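Local coordinates for protein GCN5-related N-acetyltransferase (Anabaena variabilis, PDB 2OZG) that binds coenzyme A and probably transfers an acetyl group to amino groups, perhaps those of aminoglycosides, as a member of the GNAT acetyltransferase family, at residues D197-Y202 / I217-R222; S227-R232 / S254-V259; A308-E313 / L378-Q383; E344-I349 / K370-E375. One frame throughout, in Å; residues are numbered along the deposited sequence.

Contact 1. Residues D197-Y202 / I217-R222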
# COMPACT_ATOMS: atom_id res chain seq x y z
N ASP A 197 -26.88 -8.91 -8.56
CA ASP A 197 -27.75 -9.75 -7.66
C ASP A 197 -27.31 -9.57 -6.21
O ASP A 197 -28.11 -9.61 -5.29
CB ASP A 197 -27.69 -11.23 -8.02
CG ASP A 197 -28.41 -11.57 -9.31
OD1 ASP A 197 -28.28 -10.81 -10.29
OD2 ASP A 197 -29.08 -12.63 -9.36
N THR A 198 -25.99 -9.41 -6.08
CA THR A 198 -25.26 -9.02 -4.88
C THR A 198 -25.91 -7.85 -4.15
O THR A 198 -26.01 -7.85 -2.92
CB THR A 198 -23.92 -8.36 -5.39
OG1 THR A 198 -23.28 -9.21 -6.34
CG2 THR A 198 -22.97 -7.92 -4.29
N GLU A 199 -26.34 -6.86 -4.92
CA GLU A 199 -26.67 -5.57 -4.34
C GLU A 199 -28.11 -5.04 -4.49
O GLU A 199 -28.90 -5.46 -5.36
CB GLU A 199 -25.62 -4.53 -4.81
CG GLU A 199 -25.62 -4.24 -6.31
CD GLU A 199 -24.42 -3.44 -6.82
OE1 GLU A 199 -23.48 -3.21 -6.02
OE2 GLU A 199 -24.41 -3.07 -8.03
N THR A 200 -28.44 -4.15 -3.56
CA THR A 200 -29.73 -3.55 -3.46
C THR A 200 -29.57 -2.10 -3.90
O THR A 200 -28.56 -1.45 -3.63
CB THR A 200 -30.28 -3.63 -2.01
OG1 THR A 200 -30.31 -5.00 -1.60
CG2 THR A 200 -31.69 -3.03 -1.91
N LEU A 201 -30.59 -1.65 -4.62
CA LEU A 201 -30.64 -0.31 -5.12
C LEU A 201 -31.53 0.46 -4.18
O LEU A 201 -32.65 0.04 -3.87
CB LEU A 201 -31.25 -0.31 -6.52
CG LEU A 201 -31.21 1.03 -7.25
CD1 LEU A 201 -29.77 1.49 -7.55
CD2 LEU A 201 -31.99 0.92 -8.52
N TYR A 202 -31.04 1.58 -3.70
CA TYR A 202 -31.82 2.42 -2.80
C TYR A 202 -32.13 3.73 -3.56
O TYR A 202 -31.28 4.31 -4.27
CB TYR A 202 -31.00 2.68 -1.52
CG TYR A 202 -30.71 1.43 -0.76
CD1 TYR A 202 -31.68 0.85 0.07
CD2 TYR A 202 -29.50 0.78 -0.90
CE1 TYR A 202 -31.45 -0.32 0.73
CE2 TYR A 202 -29.25 -0.43 -0.23
CZ TYR A 202 -30.21 -0.95 0.59
OH TYR A 202 -29.98 -2.13 1.26
N ILE A 217 -30.22 8.30 -5.39
CA ILE A 217 -30.18 6.91 -5.82
C ILE A 217 -28.78 6.39 -5.53
O ILE A 217 -27.80 6.99 -5.98
CB ILE A 217 -30.44 6.74 -7.30
CG1 ILE A 217 -31.78 7.35 -7.67
CG2 ILE A 217 -30.41 5.23 -7.63
CD1 ILE A 217 -32.03 7.45 -9.16
N PHE A 218 -28.70 5.26 -4.81
CA PHE A 218 -27.44 4.75 -4.36
C PHE A 218 -27.39 3.28 -4.11
O PHE A 218 -28.42 2.57 -4.06
CB PHE A 218 -27.00 5.58 -3.16
CG PHE A 218 -27.80 5.31 -1.87
CD1 PHE A 218 -27.43 4.27 -1.03
CD2 PHE A 218 -28.90 6.09 -1.52
CE1 PHE A 218 -28.15 3.97 0.12
CE2 PHE A 218 -29.59 5.82 -0.33
CZ PHE A 218 -29.19 4.76 0.48
N THR A 219 -26.16 2.79 -4.01
CA THR A 219 -25.89 1.41 -3.63
C THR A 219 -24.89 1.46 -2.45
O THR A 219 -24.30 2.51 -2.16
CB THR A 219 -25.24 0.56 -4.77
OG1 THR A 219 -24.04 1.19 -5.22
CG2 THR A 219 -26.18 0.37 -5.95
N GLN A 220 -24.75 0.36 -1.74
CA GLN A 220 -23.83 0.30 -0.64
C GLN A 220 -23.11 -1.00 -0.81
O GLN A 220 -23.70 -1.97 -1.28
CB GLN A 220 -24.57 0.17 0.69
CG GLN A 220 -25.67 1.14 0.95
CD GLN A 220 -26.22 0.93 2.34
OE1 GLN A 220 -26.67 -0.18 2.70
NE2 GLN A 220 -26.13 1.96 3.15
N GLU A 221 -21.89 -1.08 -0.31
CA GLU A 221 -21.14 -2.33 -0.34
C GLU A 221 -20.05 -2.28 0.67
O GLU A 221 -19.66 -1.20 1.11
CB GLU A 221 -20.54 -2.59 -1.73
CG GLU A 221 -19.74 -1.43 -2.28
CD GLU A 221 -19.16 -1.70 -3.68
OE1 GLU A 221 -18.50 -2.74 -3.83
OE2 GLU A 221 -19.38 -0.87 -4.60
N ARG A 222 -19.55 -3.46 1.03
CA ARG A 222 -18.40 -3.61 1.90
C ARG A 222 -17.26 -4.11 1.04
O ARG A 222 -17.43 -5.08 0.30
CB ARG A 222 -18.64 -4.64 2.98
CG ARG A 222 -19.67 -4.17 3.95
CD ARG A 222 -19.69 -5.07 5.20
NE ARG A 222 -20.66 -4.52 6.14
CZ ARG A 222 -20.44 -3.48 6.93
NH1 ARG A 222 -19.26 -2.86 6.96
NH2 ARG A 222 -21.41 -3.03 7.71
O HOH W 1 -22.21 -1.14 -6.84
O HOH W 2 -26.57 -1.70 -2.27
O HOH W 3 -27.18 -2.80 1.29
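The ring of Phe218 carries the first methylene of Tyr202 on one face: Tyr202 CB stands 3.5 Å from the centroid of the Phe218 ring, 17° off its normal, a CH-pi contact. At its edge, in plane, lies Gln220 CG. The two aromatic planes are nearly parallel, 22° apart, but slid so far that the rings barely overlap; the methylene covers the face, the tyrosine ring reaching only the Phe218 rim. The Tyr202 ring has Thr200 CG2 over one face. Phe218 CG sits between its own backbone N and carbonyl carbon (chi1 72°), a torsion that brings the ring back against Tyr202. Replacing Phe218 by an alanine would remove this ring and is likely to open a gap beneath Tyr202 CB, setting the tyrosine freer to turn.

The backbones of these residues form an antiparallel hydrogen-bonded pair: Tyr202 N to Phe218 O and Phe218 N to Tyr202 O are both 2.8 Å. Beside them Leu201 CD1 rests on Ile217 CG2 at 3.8 Å, branched aliphatic chains suiting this apolar flank. Further along, water replaces the direct ladder: one molecule accepts from Gln220 N but lies too close to Thr200 O for that bond to be certain, and another links Tyr202 OH with Gln220 OE1. The Gln220 amide also faces Gln255, whose own orientation is uncertain.

In the second GNAT domain, 197-202 leads from the loop after helix 186-192 into strand 202-206, alongside strand 211-222, whose other neighbour is strand 227-236; a second subunit packs Phe35 on Thr200 and Gln29 on Tyr202.

Contact 2. Residues S227-R232 / S254-V259. With COA (coenzyme A), chain C.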
# COMPACT_ATOMS: atom_id res chain seq x y z
N SER A 227 -16.43 0.17 4.16
CA SER A 227 -17.75 0.28 3.58
C SER A 227 -17.92 1.56 2.77
O SER A 227 -17.38 2.61 3.06
CB SER A 227 -18.84 0.14 4.62
OG SER A 227 -18.73 1.19 5.54
N ILE A 228 -18.71 1.45 1.74
CA ILE A 228 -18.89 2.58 0.84
C ILE A 228 -20.32 2.67 0.34
O ILE A 228 -20.97 1.66 0.07
CB ILE A 228 -17.92 2.44 -0.33
CG1 ILE A 228 -17.97 3.62 -1.25
CG2 ILE A 228 -18.23 1.16 -1.17
CD1 ILE A 228 -16.66 3.76 -2.09
N LEU A 229 -20.79 3.89 0.26
CA LEU A 229 -22.09 4.17 -0.26
C LEU A 229 -21.83 4.93 -1.52
O LEU A 229 -21.20 6.00 -1.50
CB LEU A 229 -22.89 4.96 0.76
CG LEU A 229 -24.34 5.29 0.38
CD1 LEU A 229 -25.20 5.47 1.66
CD2 LEU A 229 -24.49 6.47 -0.53
N ARG A 230 -22.27 4.39 -2.64
CA ARG A 230 -21.99 5.04 -3.94
C ARG A 230 -23.26 5.67 -4.48
O ARG A 230 -24.20 4.95 -4.85
CB ARG A 230 -21.46 4.00 -4.93
CG ARG A 230 -20.28 3.16 -4.44
CD ARG A 230 -19.80 2.18 -5.54
NE ARG A 230 -18.76 1.27 -5.08
CZ ARG A 230 -17.45 1.53 -5.14
NH1 ARG A 230 -17.02 2.70 -5.56
NH2 ARG A 230 -16.57 0.65 -4.71
N ILE A 231 -23.32 7.01 -4.50
CA ILE A 231 -24.45 7.72 -5.02
C ILE A 231 -24.32 7.76 -6.55
O ILE A 231 -23.41 8.37 -7.08
CB ILE A 231 -24.55 9.14 -4.44
CG1 ILE A 231 -24.77 9.10 -2.91
CG2 ILE A 231 -25.68 9.90 -5.09
CD1 ILE A 231 -24.66 10.45 -2.20
N ARG A 232 -25.26 7.13 -7.26
CA ARG A 232 -25.17 7.12 -8.74
C ARG A 232 -25.95 8.22 -9.40
O ARG A 232 -25.64 8.57 -10.53
CB ARG A 232 -25.56 5.79 -9.33
CG ARG A 232 -26.84 5.23 -8.83
CD ARG A 232 -27.21 3.86 -9.44
NE ARG A 232 -26.26 2.80 -9.13
CZ ARG A 232 -26.34 1.56 -9.65
NH1 ARG A 232 -27.32 1.25 -10.49
NH2 ARG A 232 -25.47 0.65 -9.33
N SER A 254 -22.36 5.75 11.13
CA SER A 254 -22.00 4.60 11.94
C SER A 254 -21.89 3.32 11.12
O SER A 254 -21.30 2.38 11.64
CB SER A 254 -23.00 4.38 13.04
OG SER A 254 -24.26 4.02 12.48
N GLN A 255 -22.55 3.31 9.93
CA GLN A 255 -22.63 2.14 9.02
C GLN A 255 -21.73 2.19 7.78
O GLN A 255 -21.44 1.15 7.19
CB GLN A 255 -24.11 1.80 8.55
CG GLN A 255 -25.04 2.87 7.84
CD GLN A 255 -26.03 2.26 6.74
OE1 GLN A 255 -25.61 1.48 5.84
NE2 GLN A 255 -27.31 2.68 6.78
N ILE A 256 -21.33 3.39 7.40
CA ILE A 256 -20.63 3.65 6.13
C ILE A 256 -19.37 4.49 6.38
O ILE A 256 -19.47 5.57 6.83
CB ILE A 256 -21.55 4.43 5.21
CG1 ILE A 256 -22.81 3.62 4.85
CG2 ILE A 256 -20.83 4.90 3.93
CD1 ILE A 256 -22.47 2.30 4.13
N ASP A 257 -18.21 4.01 5.95
CA ASP A 257 -16.95 4.76 6.09
C ASP A 257 -16.78 5.92 5.09
O ASP A 257 -16.34 6.99 5.45
CB ASP A 257 -15.77 3.81 5.86
CG ASP A 257 -15.75 2.65 6.86
OD1 ASP A 257 -16.01 2.92 8.04
OD2 ASP A 257 -15.51 1.50 6.44
N LYS A 258 -17.15 5.68 3.84
CA LYS A 258 -16.93 6.65 2.76
C LYS A 258 -18.13 6.76 1.85
O LYS A 258 -18.79 5.75 1.58
CB LYS A 258 -15.73 6.11 1.97
CG LYS A 258 -15.24 6.89 0.86
CD LYS A 258 -13.92 6.31 0.29
CE LYS A 258 -12.71 6.63 1.18
NZ LYS A 258 -11.42 6.33 0.48
N VAL A 259 -18.39 7.98 1.36
CA VAL A 259 -19.46 8.21 0.41
C VAL A 259 -18.85 8.82 -0.86
O VAL A 259 -17.94 9.69 -0.78
CB VAL A 259 -20.52 9.21 0.91
CG1 VAL A 259 -21.55 9.49 -0.19
CG2 VAL A 259 -21.22 8.70 2.16
N1A COA C . -22.51 8.14 16.03
C2A COA C . -22.52 8.66 17.28
N3A COA C . -23.66 8.87 17.96
C4A COA C . -24.85 8.56 17.38
C5A COA C . -24.89 8.03 16.09
C6A COA C . -23.67 7.82 15.42
N6A COA C . -23.59 7.32 14.17
N7A COA C . -26.20 7.84 15.80
C8A COA C . -26.94 8.24 16.87
N9A COA C . -26.10 8.67 17.83
C1B COA C . -26.40 9.20 19.19
C2B COA C . -26.85 10.66 19.14
O2B COA C . -25.74 11.59 19.14
C3B COA C . -27.78 10.76 20.35
O3B COA C . -27.13 11.33 21.50
P3B COA C . -27.36 12.90 21.88
O7A COA C . -28.74 12.92 22.51
O8A COA C . -26.17 13.21 22.78
O9A COA C . -27.34 13.65 20.56
C4B COA C . -28.25 9.34 20.64
O4B COA C . -27.43 8.46 19.85
C5B COA C . -29.73 9.14 20.29
O5B COA C . -29.90 9.29 18.88
P1A COA C . -31.12 8.61 18.04
O1A COA C . -32.00 7.81 18.97
O2A COA C . -31.76 9.72 17.19
O3A COA C . -30.30 7.64 17.01
P2A COA C . -30.78 7.26 15.49
O4A COA C . -32.29 7.01 15.57
O5A COA C . -30.29 8.36 14.56
O6A COA C . -29.95 5.84 15.21
CBP COA C . -28.35 4.22 14.02
CCP COA C . -29.28 5.46 13.98
CDP COA C . -28.96 3.28 15.06
CEP COA C . -27.04 4.71 14.64
CAP COA C . -28.27 3.57 12.57
OAP COA C . -29.11 2.37 12.43
C9P COA C . -26.94 3.23 11.85
O9P COA C . -26.22 4.17 11.19
N8P COA C . -26.44 1.99 11.71
C7P COA C . -26.79 0.65 12.19
C6P COA C . -25.52 0.26 12.93
C5P COA C . -25.69 0.43 14.43
O5P COA C . -26.16 1.46 14.90
N4P COA C . -25.29 -0.58 15.21
C3P COA C . -25.34 -0.63 16.67
C2P COA C . -24.90 -2.03 17.04
S1P COA C . -26.17 -3.27 16.56
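Ser227 OG is held twice by the opposite loop: it donates to Gln255 O at 3.2 Å and accepts from Asp257 N at 2.9 Å. Its chi1 of 63° places the hydroxyl between the backbone N and the carbonyl carbon, reaching both groups. A small residue with a two-way hydroxyl suits this buried place. Asp257 returns the grip, its OD2 accepting from Ser227 N at 2.8 Å on the anti side of the carboxylate, 32° out of its plane.

Beyond this polar knot the chains become parallel strands, Ile228 paired with Lys258 and Leu229 with Val259, tied by Lys258 N to Ser227 O and Leu229 N to Lys258 O (3.0 Å). They are the two strands of a beta-alpha-beta unit in the second GNAT domain, joined through helix 239-250. Ser254 and Gln255 lie beside a coenzyme A bound by Gly93 N and Gly95 N of the second subunit.

Apolar branches fill the side facing that helix. Ile231 CD1 meets Val259 CG1 at 3.8 Å, and Ile249 of the helix packs against both residues. Leu229 CB lies against Ile256 CG2, also at 3.8 Å. On the other face Lys258 forms a salt bridge with Glu141.

Contact 3. Residues A308-E313 / L378-Q383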
# COMPACT_ATOMS: atom_id res chain seq x y z
N ALA A 308 -24.68 40.33 -30.23
CA ALA A 308 -23.43 40.30 -30.96
C ALA A 308 -23.50 39.45 -32.18
O ALA A 308 -24.25 38.49 -32.23
CB ALA A 308 -22.34 39.75 -30.09
N GLU A 309 -22.68 39.81 -33.15
CA GLU A 309 -22.53 39.08 -34.37
C GLU A 309 -21.08 38.55 -34.42
O GLU A 309 -20.13 39.33 -34.45
CB GLU A 309 -22.80 40.02 -35.50
CG GLU A 309 -23.11 39.42 -36.79
CD GLU A 309 -23.49 40.50 -37.79
OE1 GLU A 309 -22.56 41.06 -38.41
OE2 GLU A 309 -24.70 40.78 -37.95
N LEU A 310 -20.91 37.25 -34.43
CA LEU A 310 -19.57 36.68 -34.49
C LEU A 310 -19.34 36.04 -35.85
O LEU A 310 -20.11 35.18 -36.26
CB LEU A 310 -19.36 35.64 -33.33
CG LEU A 310 -17.97 35.01 -33.21
CD1 LEU A 310 -16.86 36.04 -33.08
CD2 LEU A 310 -17.96 34.09 -32.04
N HIS A 311 -18.29 36.47 -36.55
CA HIS A 311 -17.99 35.97 -37.91
C HIS A 311 -16.95 34.86 -37.84
O HIS A 311 -15.76 35.10 -37.68
CB HIS A 311 -17.55 37.11 -38.84
CG HIS A 311 -18.62 38.10 -39.18
ND1 HIS A 311 -18.75 38.65 -40.43
CD2 HIS A 311 -19.63 38.60 -38.44
CE1 HIS A 311 -19.77 39.49 -40.43
NE2 HIS A 311 -20.33 39.47 -39.24
N LEU A 312 -17.43 33.64 -37.99
CA LEU A 312 -16.62 32.42 -37.82
C LEU A 312 -16.11 31.89 -39.14
O LEU A 312 -16.73 32.09 -40.20
CB LEU A 312 -17.50 31.31 -37.27
CG LEU A 312 -18.19 31.47 -35.90
CD1 LEU A 312 -19.37 30.50 -35.73
CD2 LEU A 312 -17.15 31.21 -34.81
N GLU A 313 -14.98 31.20 -39.05
CA GLU A 313 -14.41 30.49 -40.17
C GLU A 313 -14.04 29.11 -39.68
O GLU A 313 -13.12 28.93 -38.91
CB GLU A 313 -13.21 31.20 -40.76
CG GLU A 313 -12.85 30.65 -42.13
CD GLU A 313 -11.89 31.55 -42.84
OE1 GLU A 313 -10.83 31.85 -42.26
OE2 GLU A 313 -12.22 31.98 -43.96
N LEU A 378 -12.73 38.03 -30.15
CA LEU A 378 -12.51 37.30 -28.89
C LEU A 378 -13.52 37.75 -27.85
O LEU A 378 -14.06 36.94 -27.12
CB LEU A 378 -11.10 37.50 -28.33
CG LEU A 378 -9.88 36.80 -28.95
CD1 LEU A 378 -8.67 37.16 -28.14
CD2 LEU A 378 -10.04 35.28 -28.97
N LEU A 379 -13.77 39.06 -27.78
CA LEU A 379 -14.72 39.60 -26.82
C LEU A 379 -16.14 39.13 -27.12
O LEU A 379 -16.87 38.71 -26.23
CB LEU A 379 -14.66 41.13 -26.76
CG LEU A 379 -15.69 41.75 -25.81
CD1 LEU A 379 -15.52 41.21 -24.40
CD2 LEU A 379 -15.63 43.27 -25.83
N LYS A 380 -16.54 39.23 -28.38
CA LYS A 380 -17.87 38.79 -28.77
C LYS A 380 -18.05 37.31 -28.44
O LYS A 380 -19.03 36.93 -27.80
CB LYS A 380 -18.12 39.11 -30.24
CG LYS A 380 -18.12 40.57 -30.50
CD LYS A 380 -18.57 40.93 -31.92
CE LYS A 380 -17.64 40.34 -33.02
NZ LYS A 380 -17.87 41.03 -34.34
N ALA A 381 -17.08 36.47 -28.80
CA ALA A 381 -17.17 35.05 -28.46
C ALA A 381 -17.20 34.78 -26.96
O ALA A 381 -17.85 33.84 -26.51
CB ALA A 381 -16.06 34.31 -29.05
N THR A 382 -16.49 35.58 -26.18
CA THR A 382 -16.50 35.39 -24.74
C THR A 382 -17.89 35.67 -24.20
O THR A 382 -18.39 34.93 -23.37
CB THR A 382 -15.47 36.31 -24.07
OG1 THR A 382 -14.19 36.02 -24.60
CG2 THR A 382 -15.44 36.14 -22.59
N GLN A 383 -18.51 36.74 -24.69
CA GLN A 383 -19.83 37.12 -24.25
C GLN A 383 -20.87 36.06 -24.64
O GLN A 383 -21.72 35.66 -23.83
CB GLN A 383 -20.22 38.47 -24.89
CG GLN A 383 -19.35 39.66 -24.40
CD GLN A 383 -19.57 40.91 -25.20
OE1 GLN A 383 -20.03 40.85 -26.34
NE2 GLN A 383 -19.18 42.06 -24.65
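Lys380, Leu310 and Ala308 bury the most surface here, where helix 378-383 crosses strand 308-313 with their axes 8.2 Å apart and their directions at 116°. Lys380 points its CB toward the strand, and that methylene lies 4.3 Å from Ala308 CB, the small alanine allowing the helix to come near. From there the chain is extended at chi2 and bends at chi3 (-61°), which turns the end onto the strand backbone. NZ then donates to the carbonyl: Lys380 NZ is 2.8 Å from Glu309 O, with a C=O...N angle of 176°, so the donor sits almost straight out from the oxygen. Lysine suits the place because its methylenes cover apolar neighbours while its tip meets polar ones.

Leu310 supplies the apolar half. Its CD2 presses on Ala381 CB at 3.5 Å, and its CD1 comes to 4.4 Å from Lys380 CB. With Leu310 CG opposite its backbone nitrogen, the branched end reaches the helix, where Ala377, Ile384 and Phe385 also touch it. Ala381 in turn meets Leu345 of the neighbouring strand, so the helix covers one face of the sheet in this sterol carrier protein domain.

A methionine in place of Lys380 would probably leave Glu309 O without this donor and the carboxylate of Glu344 without its salt-bridge mate. That second partner matters: a single ammonium group serves both a backbone carbonyl and an acidic side chain, and its positive charge probably stabilises the carboxylate beside the apolar packing, so one residue joins helix, strand and the residue just before strand 345-348.

Contact 4. Residues E344-I349 / K370-E375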
# COMPACT_ATOMS: atom_id res chain seq x y z
N GLU A 344 -13.56 36.34 -38.83
CA GLU A 344 -12.74 37.00 -37.85
C GLU A 344 -12.27 36.03 -36.78
O GLU A 344 -11.35 36.36 -36.05
CB GLU A 344 -13.50 38.16 -37.18
CG GLU A 344 -14.82 37.76 -36.47
CD GLU A 344 -15.73 38.94 -35.98
OE1 GLU A 344 -15.34 40.14 -36.01
OE2 GLU A 344 -16.87 38.61 -35.56
N LEU A 345 -12.92 34.89 -36.66
CA LEU A 345 -12.52 33.90 -35.67
C LEU A 345 -12.47 32.58 -36.37
O LEU A 345 -13.50 32.06 -36.79
CB LEU A 345 -13.47 33.89 -34.48
CG LEU A 345 -13.12 32.95 -33.31
CD1 LEU A 345 -13.83 33.39 -32.05
CD2 LEU A 345 -13.47 31.51 -33.59
N GLN A 346 -11.24 32.05 -36.49
CA GLN A 346 -10.98 30.83 -37.24
C GLN A 346 -10.63 29.67 -36.36
O GLN A 346 -9.82 29.80 -35.45
CB GLN A 346 -9.79 31.05 -38.15
CG GLN A 346 -9.91 32.40 -38.88
CD GLN A 346 -8.54 33.10 -38.95
OE1 GLN A 346 -8.24 33.99 -38.15
NE2 GLN A 346 -7.68 32.62 -39.85
N LEU A 347 -11.21 28.52 -36.67
CA LEU A 347 -10.95 27.34 -35.90
C LEU A 347 -11.38 26.10 -36.66
O LEU A 347 -12.13 26.14 -37.63
CB LEU A 347 -11.70 27.42 -34.56
CG LEU A 347 -13.12 27.93 -34.51
CD1 LEU A 347 -14.03 27.42 -35.55
CD2 LEU A 347 -13.73 27.64 -33.13
N ASP A 348 -10.86 24.99 -36.20
CA ASP A 348 -11.23 23.71 -36.70
C ASP A 348 -12.51 23.33 -35.97
O ASP A 348 -12.78 23.83 -34.88
CB ASP A 348 -10.12 22.71 -36.31
CG ASP A 348 -10.39 21.33 -36.83
OD1 ASP A 348 -10.34 21.18 -38.07
OD2 ASP A 348 -10.67 20.41 -36.00
N ILE A 349 -13.25 22.38 -36.53
CA ILE A 349 -14.46 21.89 -35.91
C ILE A 349 -14.21 21.42 -34.45
O ILE A 349 -15.11 21.49 -33.60
CB ILE A 349 -15.09 20.79 -36.83
CG1 ILE A 349 -16.55 20.57 -36.48
CG2 ILE A 349 -14.31 19.46 -36.79
CD1 ILE A 349 -17.43 21.78 -36.87
N LYS A 370 -6.26 26.63 -30.31
CA LYS A 370 -7.43 26.02 -30.94
C LYS A 370 -8.26 27.03 -31.72
O LYS A 370 -9.24 26.66 -32.41
CB LYS A 370 -8.29 25.37 -29.89
CG LYS A 370 -7.48 24.47 -29.01
CD LYS A 370 -6.61 23.51 -29.80
CE LYS A 370 -6.18 22.33 -28.90
NZ LYS A 370 -5.19 21.50 -29.64
N LEU A 371 -7.91 28.30 -31.60
CA LEU A 371 -8.59 29.32 -32.37
C LEU A 371 -7.68 30.53 -32.55
O LEU A 371 -6.74 30.72 -31.79
CB LEU A 371 -9.95 29.70 -31.77
CG LEU A 371 -10.14 30.37 -30.40
CD1 LEU A 371 -9.80 31.87 -30.49
CD2 LEU A 371 -11.55 30.24 -29.92
N GLN A 372 -7.91 31.28 -33.63
CA GLN A 372 -7.26 32.56 -33.87
C GLN A 372 -8.38 33.59 -34.02
O GLN A 372 -9.39 33.34 -34.73
CB GLN A 372 -6.46 32.54 -35.17
CG GLN A 372 -5.44 31.43 -35.22
CD GLN A 372 -4.33 31.73 -36.23
OE1 GLN A 372 -4.53 32.48 -37.21
NE2 GLN A 372 -3.13 31.16 -35.98
N ALA A 373 -8.25 34.72 -33.35
CA ALA A 373 -9.25 35.77 -33.46
C ALA A 373 -8.67 37.16 -33.22
O ALA A 373 -7.60 37.32 -32.65
CB ALA A 373 -10.37 35.51 -32.48
N THR A 374 -9.42 38.16 -33.70
CA THR A 374 -9.16 39.58 -33.41
C THR A 374 -9.65 39.77 -31.97
O THR A 374 -10.45 38.97 -31.46
CB THR A 374 -9.95 40.48 -34.36
OG1 THR A 374 -11.36 40.22 -34.23
CG2 THR A 374 -9.57 40.18 -35.83
N GLU A 375 -9.20 40.82 -31.31
CA GLU A 375 -9.64 41.07 -29.96
C GLU A 375 -11.13 41.33 -29.88
O GLU A 375 -11.75 40.97 -28.91
CB GLU A 375 -8.88 42.25 -29.35
CG GLU A 375 -7.39 41.96 -29.05
CD GLU A 375 -6.75 42.95 -28.04
O HOH W 4 -12.86 41.25 -36.17
O HOH W 5 -9.22 24.45 -33.75
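A short, weakly bonded strand 371-373 runs antiparallel to strand 345-348, their axes 4.7 Å apart at 172°. Gln346 and Gln372 form the hydrogen-bonded pair: Gln346 N is 2.9 Å from Gln372 O, and Gln372 N is 3.0 Å from Gln346 O. On the face occupied by these two residues, the glutamine side chains slant across each other with amide planes 85° apart. Gln346 OE1 lies 3.8 Å from Gln372 CB, a van der Waals contact that suits long polar chains on the more open side.

The opposite face is apolar. Leu345 CG meets Ala373 CB at 3.8 Å, and Leu347 CB lies 4.0 Å from Leu371 CB. Helix 375-385 covers this face, setting Ala381 on Leu345 and Leu378 on Leu371 and Ala373; the small alanine at 373 suits its place between leucines.

Strand 371-373 is an edge strand, within this chain, of the mixed five-stranded sheet of the sterol carrier protein domain, and each segment leads directly into a helix: Asp348 and Thr374 are N-caps, Thr374 OG1 accepting from Ala377 N, while Asp348 OD2 also forms a salt bridge with Lys350. Water bridges both ends of the pairing. One molecule donates to Glu344 OE1 at 2.7 Å and is hydrogen-bonded to Thr374 OG1; another accepts from Asp348 N and donates to Lys370 O. Glu344 OE2 turns instead to His311 N.

Overall arrangement
The four contacts form two pairs lying on opposite sides of the chain's centre, the nearest atoms of the pairs about 28 Å apart. Contacts 1 and 2 belong to the second GNAT domain and are joined through the adjacent strands 211-222 and 227-236. Both meet the second subunit; contact 2 is buried, contact 1 only partly, with waters bridging its polar groups. Contacts 3 and 4 belong to the sterol carrier protein domain; Glu344 joins them through His311 N and Lys380. Contact 3 sets a helix on a strand by side chains, while contacts 1, 2 and 4 include backbone strand pairing, parallel only in contact 2.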